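Local coordinates for pyridine nucleotide-disulfide oxidoreductase-like protein (Myceliophthora thermophila, PDB 5MQ6) that inserts a single oxygen atom next to the carbonyl of ketones, preferring polycyclic ones, to give esters or lactones, using FAD and NADPH as a Baeyer-Villiger monooxygenase, at residues 16-22 against 389-393; 381-387 against 588-592; 520-526 against 567-573. One frame throughout, in Å; residues are numbered along the deposited sequence.

Interaction 1: 16-22 against 389-393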
# COMPACT_ATOMS: atom_id res chain seq x y z
N ASP A 16 24.49 -22.65 16.37
CA ASP A 16 23.28 -21.79 16.23
C ASP A 16 23.67 -20.32 16.57
O ASP A 16 23.46 -19.39 15.72
CB ASP A 16 22.15 -22.34 17.16
CG ASP A 16 20.91 -21.36 17.38
OD1 ASP A 16 19.96 -21.34 16.53
OD2 ASP A 16 20.85 -20.69 18.47
N LEU A 17 24.30 -20.14 17.75
CA LEU A 17 24.60 -18.78 18.27
C LEU A 17 25.77 -18.15 17.49
O LEU A 17 25.77 -16.94 17.19
CB LEU A 17 24.80 -18.73 19.81
CG LEU A 17 23.59 -19.25 20.67
CD1 LEU A 17 23.91 -19.26 22.17
CD2 LEU A 17 22.30 -18.49 20.41
N LYS A 18 26.74 -18.98 17.09
CA LYS A 18 27.79 -18.53 16.21
C LYS A 18 27.21 -17.94 14.92
O LYS A 18 27.52 -16.81 14.58
CB LYS A 18 28.76 -19.67 15.86
CG LYS A 18 30.01 -19.64 16.70
CD LYS A 18 30.91 -18.51 16.22
CE LYS A 18 31.89 -18.05 17.28
NZ LYS A 18 31.61 -16.64 17.73
N LEU A 19 26.37 -18.69 14.22
CA LEU A 19 25.77 -18.24 12.96
C LEU A 19 25.20 -16.78 13.10
O LEU A 19 25.23 -16.05 12.14
CB LEU A 19 24.80 -19.31 12.35
CG LEU A 19 24.20 -19.24 10.90
CD1 LEU A 19 25.08 -18.58 9.85
CD2 LEU A 19 23.74 -20.63 10.38
N HIS A 20 24.82 -16.30 14.28
CA HIS A 20 24.59 -14.80 14.42
C HIS A 20 25.86 -13.89 14.55
O HIS A 20 25.96 -13.04 15.39
CB HIS A 20 23.55 -14.54 15.47
CG HIS A 20 22.32 -15.39 15.30
ND1 HIS A 20 22.13 -16.58 15.99
CD2 HIS A 20 21.23 -15.25 14.51
CE1 HIS A 20 20.97 -17.11 15.64
NE2 HIS A 20 20.41 -16.32 14.74
N GLN A 21 26.87 -14.15 13.73
CA GLN A 21 27.70 -13.11 13.09
C GLN A 21 27.03 -12.70 11.72
O GLN A 21 27.43 -11.76 11.05
CB GLN A 21 29.16 -13.62 12.94
CG GLN A 21 29.39 -14.95 12.17
CD GLN A 21 30.37 -15.94 12.86
OE1 GLN A 21 31.59 -15.71 12.91
NE2 GLN A 21 29.85 -17.07 13.34
N LEU A 22 26.02 -13.44 11.31
CA LEU A 22 25.04 -12.99 10.31
C LEU A 22 24.52 -11.55 10.59
O LEU A 22 24.51 -10.63 9.69
CB LEU A 22 23.85 -13.95 10.36
CG LEU A 22 22.69 -13.80 9.39
CD1 LEU A 22 23.21 -13.92 7.95
CD2 LEU A 22 21.61 -14.86 9.65
N TYR A 389 15.01 -12.85 15.42
CA TYR A 389 16.19 -13.17 14.59
C TYR A 389 16.40 -14.70 14.39
O TYR A 389 16.69 -15.18 13.25
CB TYR A 389 17.44 -12.46 15.14
CG TYR A 389 17.56 -11.06 14.63
CD1 TYR A 389 16.90 -10.01 15.24
CD2 TYR A 389 18.31 -10.77 13.52
CE1 TYR A 389 16.98 -8.70 14.74
CE2 TYR A 389 18.37 -9.49 13.02
CZ TYR A 389 17.71 -8.46 13.64
OH TYR A 389 17.78 -7.18 13.13
N LYS A 390 16.23 -15.46 15.46
CA LYS A 390 16.31 -16.92 15.39
C LYS A 390 15.17 -17.48 14.60
O LYS A 390 15.39 -18.37 13.83
CB LYS A 390 16.29 -17.60 16.76
CG LYS A 390 17.53 -17.42 17.63
CD LYS A 390 17.64 -18.57 18.68
CE LYS A 390 17.59 -18.13 20.15
NZ LYS A 390 18.94 -18.08 20.78
N LEU A 391 13.96 -16.97 14.79
CA LEU A 391 12.86 -17.41 13.95
C LEU A 391 13.07 -17.22 12.44
O LEU A 391 12.72 -18.08 11.60
CB LEU A 391 11.60 -16.69 14.40
CG LEU A 391 10.28 -17.14 13.80
CD1 LEU A 391 10.01 -18.63 14.08
CD2 LEU A 391 9.19 -16.18 14.38
N ASP A 392 13.65 -16.09 12.07
CA ASP A 392 13.86 -15.76 10.67
C ASP A 392 15.00 -16.49 9.97
O ASP A 392 15.03 -16.59 8.70
CB ASP A 392 14.11 -14.29 10.53
CG ASP A 392 13.89 -13.82 9.13
OD1 ASP A 392 12.89 -14.23 8.52
OD2 ASP A 392 14.74 -13.06 8.62
N LEU A 393 15.97 -16.94 10.75
CA LEU A 393 17.19 -17.45 10.21
C LEU A 393 16.98 -18.54 9.12
O LEU A 393 17.57 -18.44 8.05
CB LEU A 393 18.08 -17.96 11.35
CG LEU A 393 19.26 -18.80 10.91
CD1 LEU A 393 20.21 -17.94 10.16
CD2 LEU A 393 19.92 -19.34 12.15
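Y389 meets H20 through its backbone: its carbonyl O lies 4.2 Å from H20 NE2, at the edge of the imidazole and close to the ring plane. The CB of Y389 starts toward the N-terminal segment, yet its phenol turns to other company, the indole of W423, with which it pairs edge-to-face, and P421. K390 follows with a chain bent at both chi3 and chi4. Its CG comes to 4.0 Å from H20 CE1, the two side chains crossing at about a right angle, and further out the chain passes D16, whose OD2 is 3.9 Å from K390 CD. The ammonium faces both a charge and a methyl of the N-terminal segment. K390 NZ forms a long salt bridge of 4.0 Å with D16 OD2 and sits 3.4 Å from L17 CD2, so the ion pair is loose and lies at the protein surface. D16 reaches this place because its CG is anti to the backbone N (chi1 167°), which carries the carboxylate out beside the lysine. One turn on, L393 spreads its two methyls over different partners. L393 CD2 is 4.0 Å from H20 NE2, approaching the ring obliquely, and this nitrogen is buried with no polar partner in the model. L393 CD1 is pressed against L22 CD2 at 3.4 Å, tighter than usual van der Waals contact, and touches L19 CG more lightly. L22 itself continues onto W419, E397 and R400. H20 reaches across to Y389, K390 and L393 from the centre of an inverse gamma turn. The arrangement is a surface packing of the short N-terminal helix 15-19, and the turn that leads into helix 22-31, on one side of the long helix 378-406.

Interaction 2: 381-387 against 588-592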
# COMPACT_ATOMS: atom_id res chain seq x y z
N ILE A 381 13.32 -6.42 25.56
CA ILE A 381 13.45 -6.13 24.14
C ILE A 381 14.51 -7.01 23.46
O ILE A 381 14.29 -7.50 22.34
CB ILE A 381 13.78 -4.64 23.89
CG1 ILE A 381 12.64 -3.69 24.33
CG2 ILE A 381 14.15 -4.36 22.43
CD1 ILE A 381 11.27 -4.28 24.32
N ALA A 382 15.66 -7.18 24.11
CA ALA A 382 16.76 -7.97 23.55
C ALA A 382 16.35 -9.43 23.34
O ALA A 382 16.71 -10.05 22.37
CB ALA A 382 18.00 -7.91 24.46
N GLU A 383 15.57 -9.95 24.28
CA GLU A 383 15.10 -11.29 24.22
C GLU A 383 14.10 -11.44 23.05
O GLU A 383 14.09 -12.43 22.38
CB GLU A 383 14.43 -11.54 25.54
CG GLU A 383 14.08 -12.96 25.85
CD GLU A 383 13.21 -13.08 27.12
OE1 GLU A 383 12.71 -14.20 27.38
OE2 GLU A 383 12.98 -12.10 27.87
N HIS A 384 13.25 -10.44 22.86
CA HIS A 384 12.25 -10.38 21.76
C HIS A 384 13.00 -10.34 20.45
O HIS A 384 12.68 -11.11 19.54
CB HIS A 384 11.38 -9.11 21.93
CG HIS A 384 10.44 -8.80 20.76
ND1 HIS A 384 9.40 -9.61 20.41
CD2 HIS A 384 10.35 -7.71 19.96
CE1 HIS A 384 8.74 -9.08 19.40
NE2 HIS A 384 9.27 -7.90 19.12
N LEU A 385 13.99 -9.47 20.33
CA LEU A 385 14.74 -9.44 19.13
C LEU A 385 15.52 -10.75 18.87
O LEU A 385 15.59 -11.21 17.72
CB LEU A 385 15.69 -8.28 19.07
CG LEU A 385 15.16 -6.87 19.10
CD1 LEU A 385 16.34 -5.95 18.96
CD2 LEU A 385 14.18 -6.56 17.99
N GLY A 386 16.09 -11.33 19.91
CA GLY A 386 16.80 -12.56 19.74
C GLY A 386 15.90 -13.62 19.21
O GLY A 386 16.26 -14.30 18.24
N ARG A 387 14.69 -13.71 19.79
CA ARG A 387 13.68 -14.69 19.36
C ARG A 387 13.33 -14.53 17.85
O ARG A 387 13.33 -15.51 17.06
CB ARG A 387 12.41 -14.67 20.25
CG ARG A 387 11.44 -15.83 19.92
CD ARG A 387 10.09 -15.73 20.64
NE ARG A 387 9.29 -14.57 20.22
CZ ARG A 387 8.72 -14.41 19.03
NH1 ARG A 387 8.86 -15.35 18.09
NH2 ARG A 387 8.01 -13.31 18.75
N GLY A 588 6.90 -1.84 22.27
CA GLY A 588 8.05 -2.74 22.43
C GLY A 588 8.13 -3.81 21.35
O GLY A 588 9.21 -4.12 20.90
N TRP A 589 6.99 -4.30 20.88
CA TRP A 589 6.99 -5.23 19.74
C TRP A 589 7.82 -4.67 18.58
O TRP A 589 8.60 -5.38 17.96
CB TRP A 589 5.57 -5.59 19.28
CG TRP A 589 5.61 -6.74 18.38
CD1 TRP A 589 5.82 -6.72 17.04
CD2 TRP A 589 5.46 -8.11 18.74
NE1 TRP A 589 5.82 -8.01 16.53
CE2 TRP A 589 5.61 -8.87 17.55
CE3 TRP A 589 5.23 -8.77 19.95
CZ2 TRP A 589 5.55 -10.28 17.54
CZ3 TRP A 589 5.15 -10.14 19.96
CH2 TRP A 589 5.34 -10.90 18.75
N PHE A 590 7.67 -3.37 18.33
CA PHE A 590 8.24 -2.78 17.12
C PHE A 590 9.68 -2.29 17.20
O PHE A 590 10.24 -1.77 16.22
CB PHE A 590 7.25 -1.81 16.50
CG PHE A 590 5.88 -2.45 16.27
CD1 PHE A 590 5.63 -3.21 15.13
CD2 PHE A 590 4.88 -2.35 17.21
CE1 PHE A 590 4.41 -3.87 14.94
CE2 PHE A 590 3.62 -2.96 17.00
CZ PHE A 590 3.37 -3.72 15.84
N ALA A 591 10.33 -2.57 18.33
CA ALA A 591 11.81 -2.56 18.37
C ALA A 591 12.43 -3.46 17.31
O ALA A 591 13.57 -3.24 16.89
CB ALA A 591 12.30 -3.00 19.72
N SER A 592 11.66 -4.48 16.90
CA SER A 592 12.00 -5.26 15.73
C SER A 592 12.48 -4.45 14.54
O SER A 592 13.25 -4.92 13.75
CB SER A 592 10.82 -6.10 15.29
OG SER A 592 9.79 -5.28 14.76
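H384 carries its imidazole CG anti to the backbone N (chi1 171°), and W589 holds its indole the same way, bringing the two rings together although the CB of W589 points away from the helix. The imidazole meets the indole edge-on: H384 CE1 stands 3.4 Å above the indole plane, over its centre, and the imidazole and six-membered ring planes are 60° apart in a T-shaped pair. The neighbouring atom of the same edge makes the polar link. H384 NE2 donates to W589 O at 2.9 Å, in the carbonyl plane and on a lone pair, with the oxygen 16° out of the imidazole plane. One residue thus grips both the backbone and the ring of W589, which should fix the rotation of the imidazole. R387, its chain bent at chi3, brings NH2 obliquely to 3.6 Å from W589 CH2, the guanidinium and indole planes not being parallel. I381 and L385 complete the contact with methyl groups: I381 CG2 packs on A591 CB at 3.6 Å, while I381 CD1 lies 4.0 Å from G588 O. L385 CD2 presses on the backbone of S592, 3.4 Å from its CA. The polar ends of the second segment are held elsewhere: W589 NE1 bonds to S363 O and S592 OG to A364 O, both in helix 363-366. The segment 588-592, following helix 573-585, is therefore clasped between helix 363-366 and the early turns of helix 378-406, with V374 also covering I381 and H384.

Interaction 3: 520-526 against 567-573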
# COMPACT_ATOMS: atom_id res chain seq x y z
N CYS A 520 -11.04 7.01 13.32
CA CYS A 520 -11.62 8.39 13.52
C CYS A 520 -10.83 9.12 14.59
O CYS A 520 -10.07 8.49 15.34
CB CYS A 520 -13.09 8.26 13.90
SG CYS A 520 -13.29 7.40 15.48
N SER A 521 -11.05 10.43 14.72
CA SER A 521 -10.35 11.33 15.64
C SER A 521 -11.32 12.45 16.18
O SER A 521 -12.23 13.00 15.45
CB SER A 521 -9.19 12.01 14.95
OG SER A 521 -8.17 12.41 15.87
N ASN A 522 -11.09 12.78 17.44
CA ASN A 522 -11.84 13.80 18.12
C ASN A 522 -11.63 15.15 17.51
O ASN A 522 -10.48 15.55 17.21
CB ASN A 522 -11.51 13.84 19.62
CG ASN A 522 -12.27 14.94 20.32
OD1 ASN A 522 -11.68 15.94 20.52
ND2 ASN A 522 -13.62 14.80 20.51
N GLY A 523 -12.73 15.86 17.35
CA GLY A 523 -12.75 17.17 16.60
C GLY A 523 -13.16 17.09 15.16
O GLY A 523 -13.26 18.10 14.51
N PHE A 524 -13.43 15.87 14.67
CA PHE A 524 -13.59 15.51 13.25
C PHE A 524 -14.75 14.60 13.11
O PHE A 524 -14.59 13.47 12.67
CB PHE A 524 -12.28 14.96 12.62
CG PHE A 524 -11.10 15.90 12.81
CD1 PHE A 524 -10.38 15.87 14.00
CD2 PHE A 524 -10.80 16.85 11.88
CE1 PHE A 524 -9.35 16.73 14.25
CE2 PHE A 524 -9.77 17.75 12.10
CZ PHE A 524 -9.04 17.70 13.30
N PRO A 525 -15.96 15.11 13.52
CA PRO A 525 -17.20 14.32 13.50
C PRO A 525 -17.54 13.89 12.10
O PRO A 525 -17.25 14.61 11.16
CB PRO A 525 -18.27 15.31 14.05
CG PRO A 525 -17.74 16.65 13.69
CD PRO A 525 -16.26 16.55 13.68
N ASN A 526 -18.14 12.70 11.98
CA ASN A 526 -18.55 12.18 10.70
C ASN A 526 -17.45 11.99 9.71
O ASN A 526 -17.72 11.87 8.53
CB ASN A 526 -19.76 12.95 10.13
CG ASN A 526 -21.03 12.65 10.88
OD1 ASN A 526 -21.00 12.02 11.95
ND2 ASN A 526 -22.19 13.09 10.32
N ALA A 567 -27.22 10.94 11.75
CA ALA A 567 -26.34 11.07 12.93
C ALA A 567 -25.17 11.94 12.79
O ALA A 567 -24.54 12.09 11.68
CB ALA A 567 -25.92 9.67 13.41
N LEU A 568 -24.80 12.47 13.95
CA LEU A 568 -23.55 13.10 14.13
C LEU A 568 -22.78 12.23 15.10
O LEU A 568 -23.18 12.13 16.24
CB LEU A 568 -23.78 14.52 14.67
CG LEU A 568 -22.52 15.35 14.85
CD1 LEU A 568 -21.88 15.63 13.49
CD2 LEU A 568 -22.81 16.62 15.59
N VAL A 569 -21.62 11.72 14.66
CA VAL A 569 -20.88 10.72 15.36
C VAL A 569 -19.48 11.19 15.53
O VAL A 569 -18.78 11.40 14.53
CB VAL A 569 -20.77 9.44 14.49
CG1 VAL A 569 -20.05 8.37 15.27
CG2 VAL A 569 -22.12 8.96 14.11
N GLU A 570 -19.01 11.27 16.78
CA GLU A 570 -17.70 11.88 17.07
C GLU A 570 -17.07 11.19 18.23
O GLU A 570 -17.67 11.13 19.30
CB GLU A 570 -17.83 13.37 17.44
CG GLU A 570 -16.47 14.05 17.41
CD GLU A 570 -16.48 15.54 17.65
OE1 GLU A 570 -17.55 16.13 17.74
OE2 GLU A 570 -15.40 16.11 17.75
N VAL A 571 -15.90 10.61 18.02
CA VAL A 571 -15.18 10.00 19.16
C VAL A 571 -14.81 11.09 20.22
O VAL A 571 -14.45 12.25 19.86
CB VAL A 571 -13.94 9.22 18.75
CG1 VAL A 571 -12.84 10.09 18.17
CG2 VAL A 571 -13.36 8.42 19.95
N THR A 572 -14.85 10.71 21.48
CA THR A 572 -14.42 11.69 22.51
C THR A 572 -12.88 11.75 22.67
O THR A 572 -12.16 10.81 22.34
CB THR A 572 -15.03 11.35 23.86
OG1 THR A 572 -14.59 10.07 24.24
CG2 THR A 572 -16.57 11.31 23.80
N SER A 573 -12.37 12.81 23.22
CA SER A 573 -10.91 12.95 23.46
C SER A 573 -10.45 11.88 24.44
O SER A 573 -9.38 11.34 24.27
CB SER A 573 -10.48 14.36 23.96
OG SER A 573 -11.28 14.70 25.04
O HOH W 1 -14.79 11.39 15.40
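Segment 520-526 runs beside strand 567-571 and turns through a type II beta turn from S521 to F524, closing on the strand with N526 N donating to V569 O at 2.9 Å. The N526 amide extends this grip: OD1 accepts from V569 N at 2.8 Å and ND2 gives a nearly straight bond to A567 O (2.9 Å, 164°), in both the carbonyl and the amide plane. With an alanine in its place, V569 N and A567 O would probably lose these mates, and R217 O its own bond to the amide. At the other end N522 ND2 donates to V571 O at 2.8 Å. Between them E570, extended beyond CG, runs alongside P525; its OE2 accepts from G523 N at 2.7 Å through the anti lone pair, while OE1 is engaged by R499. A water accepts from V571 N and donates to S521 O. At the backbone angles of G523 (phi 96°, psi -2°) a side chain would jam against N522 O. Strand 567-571 already pairs with 649-653; on this side side-chain amides, a carboxylate and a water supplement one backbone bond, and the nearby arginine would be expected to stabilise the charge on E570.

Overall arrangement
Interactions 1 and 2 share helix 378-406 and lie next to each other, their centres 14 Å apart; 381-387 and 389-393 are almost consecutive along it. That helix collects the N-terminal 16-22 and the late 588-592, segments 367 and 201 residues from it in sequence, and the two contacts cross along the chain. Interaction 3 is far off, 47 Å between centres from interaction 1 and 35 Å from interaction 2. It follows interaction 1 and is nested inside the loop closed by interaction 2, since both its segments fall between 387 and 588; it closes a shorter loop of 41 residues. All three lie at the periphery, around a core that holds FAD and NADPH.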